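Local atomic coordinates of protein YgiW (PDB entry 1NNX), a protein that is of unknown function but belongs to the bacterial OB-fold family, and is a small, mostly beta protein made for the periplasm. Residues 24-28 against 40-44; 31-36 against 89-93; 64-68 against 97-101. One frame throughout, in Å; residues are numbered along the deposited sequence. Where two conformers were deposited one is given.

Interaction 1: residues 24-28 against 40-44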
# COMPACT_ATOMS: atom_id res chain seq x y z
N SER A 24 5.50 10.97 7.05
CA SER A 24 4.66 11.43 5.96
C SER A 24 3.78 10.33 5.38
O SER A 24 4.24 9.20 5.12
CB SER A 24 5.48 12.00 4.79
OG SER A 24 6.25 13.13 5.17
N VAL A 25 2.53 10.69 5.20
CA VAL A 25 1.54 9.83 4.53
C VAL A 25 1.38 10.39 3.14
O VAL A 25 1.06 11.59 3.02
CB VAL A 25 0.18 9.85 5.23
CG1 VAL A 25 -0.85 9.04 4.42
CG2 VAL A 25 0.33 9.26 6.63
N THR A 26 1.57 9.60 2.11
CA THR A 26 1.50 10.01 0.72
C THR A 26 0.16 9.65 0.14
O THR A 26 -0.44 8.64 0.48
CB THR A 26 2.61 9.28 -0.05
OG1 THR A 26 3.91 9.64 0.50
CG2 THR A 26 2.57 9.56 -1.60
N THR A 27 -0.33 10.44 -0.80
CA THR A 27 -1.62 10.11 -1.41
C THR A 27 -1.43 8.99 -2.44
O THR A 27 -0.34 8.83 -3.02
CB THR A 27 -2.22 11.35 -2.17
OG1 THR A 27 -1.36 11.68 -3.25
CG2 THR A 27 -2.36 12.56 -1.19
N VAL A 28 -2.50 8.20 -2.60
CA VAL A 28 -2.47 7.12 -3.61
C VAL A 28 -2.12 7.63 -5.01
O VAL A 28 -1.25 7.10 -5.67
CB VAL A 28 -3.78 6.38 -3.68
CG1 VAL A 28 -3.81 5.52 -4.99
CG2 VAL A 28 -3.91 5.48 -2.44
N VAL A 40 6.83 3.92 0.97
CA VAL A 40 5.69 4.84 1.17
C VAL A 40 4.80 4.38 2.31
O VAL A 40 4.76 3.18 2.65
CB VAL A 40 4.51 4.69 0.03
CG1 VAL A 40 4.43 3.34 -0.59
CG2 VAL A 40 3.02 4.66 0.69
N THR A 41 4.03 5.28 2.87
CA THR A 41 3.02 5.05 3.85
C THR A 41 1.75 5.67 3.25
O THR A 41 1.76 6.82 2.77
CB THR A 41 3.31 5.75 5.20
OG1 THR A 41 4.56 5.30 5.75
CG2 THR A 41 2.16 5.53 6.14
N LEU A 42 0.65 4.94 3.21
CA LEU A 42 -0.64 5.40 2.70
C LEU A 42 -1.72 5.15 3.72
O LEU A 42 -1.59 4.22 4.58
CB LEU A 42 -1.00 4.64 1.39
CG LEU A 42 0.06 4.71 0.31
CD1 LEU A 42 -0.37 3.70 -0.80
CD2 LEU A 42 0.24 6.06 -0.23
N ARG A 43 -2.81 5.90 3.66
CA ARG A 43 -3.92 5.67 4.53
C ARG A 43 -5.18 5.64 3.72
O ARG A 43 -5.37 6.47 2.81
CB ARG A 43 -4.03 6.76 5.63
CG ARG A 43 -3.02 6.53 6.73
CD ARG A 43 -3.19 7.61 7.87
NE ARG A 43 -2.40 7.27 9.04
CZ ARG A 43 -2.81 7.51 10.28
NH1 ARG A 43 -3.99 8.08 10.48
NH2 ARG A 43 -2.03 7.23 11.31
N GLY A 44 -6.05 4.67 3.98
CA GLY A 44 -7.26 4.58 3.20
C GLY A 44 -7.98 3.32 3.56
O GLY A 44 -7.97 2.89 4.70
O HOH W 1 4.85 8.15 2.41
O HOH W 2 -2.82 7.81 1.42
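The flat group of this contact is the Arg43 guanidinium, which Val25 approaches neither squarely over a face nor at an edge: Val25 CG2 meets it obliquely, 4.1 Å from Arg43 NE. The two side chains cross at about a right angle, and Val25 CG1, turned anti to its own N (chi1 175°), reaches the foot of the arginine, 4.0 Å from Arg43 CG. The polar end of Arg43 is engaged elsewhere, in a salt bridge from NE to Glu85. One direct backbone bond joins the segments: Thr26 N gives its hydrogen to Thr41 O at 2.9 Å, almost straight (167°). Two waters flank it. The first accepts from Thr41 N at 3.0 Å, donates to Ser24 O and bonds Thr26 OG1; the second accepts from Arg43 N at 2.9 Å and lies close to Thr26 O. Further in, Val28 CG2 packs 4.3 Å from Leu42 CD1, over a core shared with Phe57. On the edge of OB-fold strand 38-51 that faces this loop, Thr41 N and Arg43 N are thus met by water and Thr41 O by Thr26 N, while Val40, Leu42 and Gly44 pair with strand 84-93.

Interaction 2: residues 31-36 against 89-93. With SO4 (sulfate ion), chain B.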
# COMPACT_ATOMS: atom_id res chain seq x y z
N ALA A 31 1.55 8.43 -5.22
CA ALA A 31 2.38 7.24 -5.10
C ALA A 31 2.53 6.56 -6.45
O ALA A 31 3.57 5.97 -6.74
CB ALA A 31 1.77 6.28 -4.09
N LYS A 32 1.53 6.67 -7.29
CA LYS A 32 1.62 6.05 -8.61
C LYS A 32 2.71 6.66 -9.44
O LYS A 32 3.22 6.04 -10.40
CB LYS A 32 0.32 6.18 -9.38
CG LYS A 32 -0.81 5.51 -8.78
CD LYS A 32 -1.98 5.66 -9.75
CE LYS A 32 -3.23 5.24 -9.05
NZ LYS A 32 -4.46 5.49 -9.84
N SER A 33 3.09 7.88 -9.10
CA SER A 33 4.12 8.58 -9.89
C SER A 33 5.51 8.38 -9.38
O SER A 33 6.47 8.87 -9.96
CB SER A 33 3.84 10.11 -9.90
OG SER A 33 4.19 10.74 -8.64
N LEU A 34 5.66 7.64 -8.29
CA LEU A 34 6.97 7.55 -7.72
C LEU A 34 7.79 6.50 -8.44
O LEU A 34 7.23 5.64 -9.15
CB LEU A 34 6.84 7.18 -6.23
CG LEU A 34 6.16 8.22 -5.33
CD1 LEU A 34 6.00 7.72 -3.95
CD2 LEU A 34 7.06 9.46 -5.25
N ARG A 35 9.09 6.57 -8.24
CA ARG A 35 9.98 5.60 -8.84
C ARG A 35 9.80 4.21 -8.24
O ARG A 35 9.43 4.05 -7.06
CB ARG A 35 11.50 5.84 -8.94
CG ARG A 35 12.15 5.05 -10.17
CD ARG A 35 13.49 5.65 -10.63
NE ARG A 35 13.88 5.19 -11.96
CZ ARG A 35 13.83 3.92 -12.37
NH1 ARG A 35 14.22 3.62 -13.60
NH2 ARG A 35 13.38 2.96 -11.58
N ASP A 36 10.11 3.21 -9.04
CA ASP A 36 10.09 1.86 -8.55
C ASP A 36 11.03 1.78 -7.35
O ASP A 36 12.08 2.43 -7.28
CB ASP A 36 10.55 0.93 -9.66
CG ASP A 36 10.68 -0.47 -9.20
OD1 ASP A 36 11.76 -1.05 -9.39
OD2 ASP A 36 9.70 -1.01 -8.66
N GLU A 89 6.65 -0.88 -0.24
CA GLU A 89 7.37 -0.30 -1.39
C GLU A 89 6.57 -0.19 -2.62
O GLU A 89 5.80 -1.08 -2.96
CB GLU A 89 8.57 -1.17 -1.78
CG GLU A 89 9.55 -1.43 -0.66
CD GLU A 89 9.23 -2.63 0.17
OE1 GLU A 89 8.26 -3.35 -0.15
OE2 GLU A 89 9.97 -2.84 1.14
N VAL A 90 6.75 0.94 -3.31
CA VAL A 90 6.12 1.11 -4.62
C VAL A 90 6.86 0.12 -5.54
O VAL A 90 8.09 0.09 -5.56
CB VAL A 90 6.33 2.59 -5.15
CG1 VAL A 90 5.95 2.67 -6.68
CG2 VAL A 90 5.42 3.51 -4.41
N ASP A 91 6.12 -0.75 -6.23
CA ASP A 91 6.68 -1.76 -7.17
C ASP A 91 6.10 -1.33 -8.50
O ASP A 91 4.93 -1.56 -8.80
CB ASP A 91 6.10 -3.15 -6.82
CG ASP A 91 6.89 -4.28 -7.41
OD1 ASP A 91 7.86 -4.00 -8.14
OD2 ASP A 91 6.53 -5.45 -7.13
N LYS A 92 6.96 -0.77 -9.35
CA LYS A 92 6.50 -0.24 -10.62
C LYS A 92 7.25 -0.87 -11.71
O LYS A 92 8.47 -0.91 -11.70
CB LYS A 92 6.75 1.26 -10.66
CG LYS A 92 6.13 1.99 -11.85
CD LYS A 92 6.69 3.40 -11.97
CE LYS A 92 5.70 4.45 -11.52
NZ LYS A 92 6.30 5.85 -11.62
N ASP A 93 6.48 -1.38 -12.67
CA ASP A 93 7.02 -2.03 -13.87
C ASP A 93 6.44 -1.35 -15.08
O ASP A 93 5.63 -0.50 -14.96
CB ASP A 93 6.62 -3.50 -13.86
CG ASP A 93 7.50 -4.32 -12.97
OD1 ASP A 93 8.00 -3.77 -11.96
OD2 ASP A 93 7.70 -5.52 -13.27
S SO4 B . -8.15 5.64 -10.09
O1 SO4 B . -9.24 5.05 -9.29
O2 SO4 B . -8.67 6.87 -10.71
O3 SO4 B . -6.95 5.96 -9.30
O4 SO4 B . -7.77 4.61 -11.11
O HOH W 3 10.23 -2.77 -6.89
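The type I beta turn from Ala31 to Leu34, which begins at the last residue of the short helix 28-31, and the chain after it lie against strand 84-93 of the OB fold, where Lys92 and Val90 both point toward them. The turn is closed by Leu34 N bonding Ala31 O at 3.1 Å. Lys92 reaches into it from the strand: its chain starts out anti to the backbone N and bends at chi3 (-105°), which carries NZ to Leu34 O at 2.6 Å. The ammonium sits above the plane of that carbonyl, about 50° out of it, and the carbonyl oxygens of Lys32 and Ser33 are also near, so three backbone oxygens gather around one positive charge and would probably be stabilised by it.

Asp36 closes the other end of the contact. With CG anti to the backbone N, its carboxylate swings to the strand and OD2 takes the hydrogen of Lys92 N at 2.8 Å, on the anti side and 30° out of the carboxylate plane. The same oxygen lies 3.5 Å from Asp91 OD1, two like charges close together, probably eased by a water that donates to both, at 2.6 Å to Asp36 OD2. Beneath these polar groups Val90 fills the inner side: CG2 stands 4.3 Å from Leu34 CD1, and CG1 rests near Arg35 O.

Lys32 points away from the strand, its extended chain taking NZ to a sulfate oxygen, O3, at 2.6 Å; NZ also forms a salt bridge with Glu29. The sulfate, probably from the crystallisation liquor, is held as well by Thr63 N. The strand thus gives its lysine ammonium to a loop carbonyl and its backbone N to the loop's own Asp36, a clasp continued by the backbone bonds of Val90 to Asp37 and Thr38, where the first and fourth strands pair, as is usual in the OB fold.

Interaction 3: residues 64-68 against 97-101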
# COMPACT_ATOMS: atom_id res chain seq x y z
N ILE A 64 -5.25 1.98 -5.95
CA ILE A 64 -4.04 1.34 -6.39
C ILE A 64 -4.11 -0.09 -5.89
O ILE A 64 -4.72 -0.37 -4.82
CB ILE A 64 -2.78 2.05 -5.83
CG1 ILE A 64 -1.52 1.49 -6.51
CG2 ILE A 64 -2.71 1.94 -4.26
CD1 ILE A 64 -0.25 2.32 -6.13
N ASN A 65 -3.47 -0.99 -6.62
CA ASN A 65 -3.47 -2.38 -6.17
C ASN A 65 -2.35 -2.58 -5.15
O ASN A 65 -1.28 -1.98 -5.30
CB ASN A 65 -3.25 -3.34 -7.37
CG ASN A 65 -4.39 -3.30 -8.35
OD1 ASN A 65 -5.53 -2.97 -7.99
ND2 ASN A 65 -4.09 -3.67 -9.61
N VAL A 66 -2.61 -3.39 -4.14
CA VAL A 66 -1.63 -3.65 -3.09
C VAL A 66 -1.49 -5.17 -2.87
O VAL A 66 -2.48 -5.93 -2.95
CB VAL A 66 -1.98 -2.93 -1.76
CG1 VAL A 66 -2.06 -1.38 -2.02
CG2 VAL A 66 -3.30 -3.40 -1.17
N ASP A 67 -0.27 -5.60 -2.67
CA ASP A 67 0.01 -7.04 -2.41
C ASP A 67 0.21 -7.22 -0.92
O ASP A 67 1.14 -6.67 -0.36
CB ASP A 67 1.26 -7.47 -3.18
CG ASP A 67 1.72 -8.92 -2.88
OD1 ASP A 67 2.49 -9.45 -3.71
OD2 ASP A 67 1.35 -9.52 -1.84
N ILE A 68 -0.68 -7.99 -0.30
CA ILE A 68 -0.65 -8.25 1.16
C ILE A 68 -0.60 -9.77 1.39
O ILE A 68 -1.57 -10.45 1.11
CB ILE A 68 -1.89 -7.71 1.83
CG1 ILE A 68 -2.04 -6.20 1.55
CG2 ILE A 68 -1.76 -7.93 3.30
CD1 ILE A 68 -3.36 -5.59 2.00
N VAL A 97 1.63 -0.73 -11.42
CA VAL A 97 2.21 -0.13 -10.23
C VAL A 97 1.41 -0.78 -9.11
O VAL A 97 0.18 -1.10 -9.26
CB VAL A 97 2.14 1.41 -10.22
CG1 VAL A 97 0.69 1.90 -10.18
CG2 VAL A 97 2.90 1.95 -8.99
N GLU A 98 2.08 -1.14 -8.03
CA GLU A 98 1.37 -1.76 -6.92
C GLU A 98 2.22 -1.40 -5.69
O GLU A 98 3.34 -0.89 -5.78
CB GLU A 98 1.50 -3.31 -6.88
CG GLU A 98 2.93 -3.96 -6.48
CD GLU A 98 2.95 -5.49 -6.68
OE1 GLU A 98 3.97 -6.13 -6.33
OE2 GLU A 98 1.95 -6.04 -7.20
N ILE A 99 1.66 -1.58 -4.54
CA ILE A 99 2.42 -1.43 -3.30
C ILE A 99 2.67 -2.82 -2.71
O ILE A 99 1.70 -3.60 -2.56
CB ILE A 99 1.64 -0.63 -2.22
CG1 ILE A 99 1.18 0.72 -2.76
CG2 ILE A 99 2.57 -0.44 -0.96
CD1 ILE A 99 2.37 1.54 -3.27
N ASP A 100 3.92 -3.15 -2.40
CA ASP A 100 4.20 -4.48 -1.73
C ASP A 100 4.14 -4.13 -0.27
O ASP A 100 5.03 -3.47 0.23
CB ASP A 100 5.60 -4.82 -2.27
CG ASP A 100 5.61 -5.13 -3.80
OD1 ASP A 100 4.58 -5.57 -4.35
OD2 ASP A 100 6.68 -4.94 -4.40
N VAL A 101 3.09 -4.60 0.40
CA VAL A 101 2.87 -4.19 1.78
C VAL A 101 3.67 -4.92 2.83
O VAL A 101 3.61 -6.18 2.91
CB VAL A 101 1.34 -4.27 2.08
CG1 VAL A 101 1.09 -3.90 3.53
CG2 VAL A 101 0.54 -3.37 1.07
O HOH W 4 -2.45 -0.46 -9.31
O HOH W 5 -1.40 -3.33 -10.51
O HOH W 6 2.87 -8.47 1.70
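Val66 and Ile99 face each other in register, their CA atoms 4.6 Å apart, and three backbone bonds hold the two strands together. Ile99 N gives to Asn65 O in the carbonyl plane at 3.1 Å, Asp67 N to Ile99 O at 2.8 Å and 170°, and Val101 N to Asp67 O at 2.9 Å. This is the parallel pairing of strand 62-67 with strand 96-106, running at 32° to each other, in the otherwise antiparallel sheet of the OB fold, where the third strand in sequence meets the fifth.

Apolar packing fills the face turned to the core. Val66 and Ile99 lie side by side, with Val66 CG1 3.8 Å from Ile99 CB. Ile64 crosses Ile99 at about a right angle, Ile64 CD1 lying 4.0 Å from Ile99 CD1. Val101 CG2 touches Ile68 CG1 at 3.9 Å.

The other face is acidic: Asp67, Glu98 and Asp100 lie on it, the latter two near Asp91. Glu98 and Asp100 each have two modelled positions, so the spacing is doubtful, but such a cluster would probably raise pKa values. Waters join the backbones at either end: one accepts from Asn65 N and donates to Val97 O, another donates to Asp67 O and Val101 O.

From the N terminus, the chain passes through 24-28 and helix 28-31 before turning into strand 38-51; interaction 1 closes this short loop, setting the N-terminal segment on the first strand. Interaction 2 starts inside that loop, at 31-36, and ends far along the chain on strand 84-93, so the two cross; it joins the loop before the first strand to the fourth. Interaction 3, which pairs the third strand with the fifth, follows interaction 1 in series, but its first segment lies within the span of interaction 2, which it crosses. All three reach one sheet. Val40 and Leu42 pack against Ile99, and Val90 touches Val40 and Ile99, so the apolar centre is common to them.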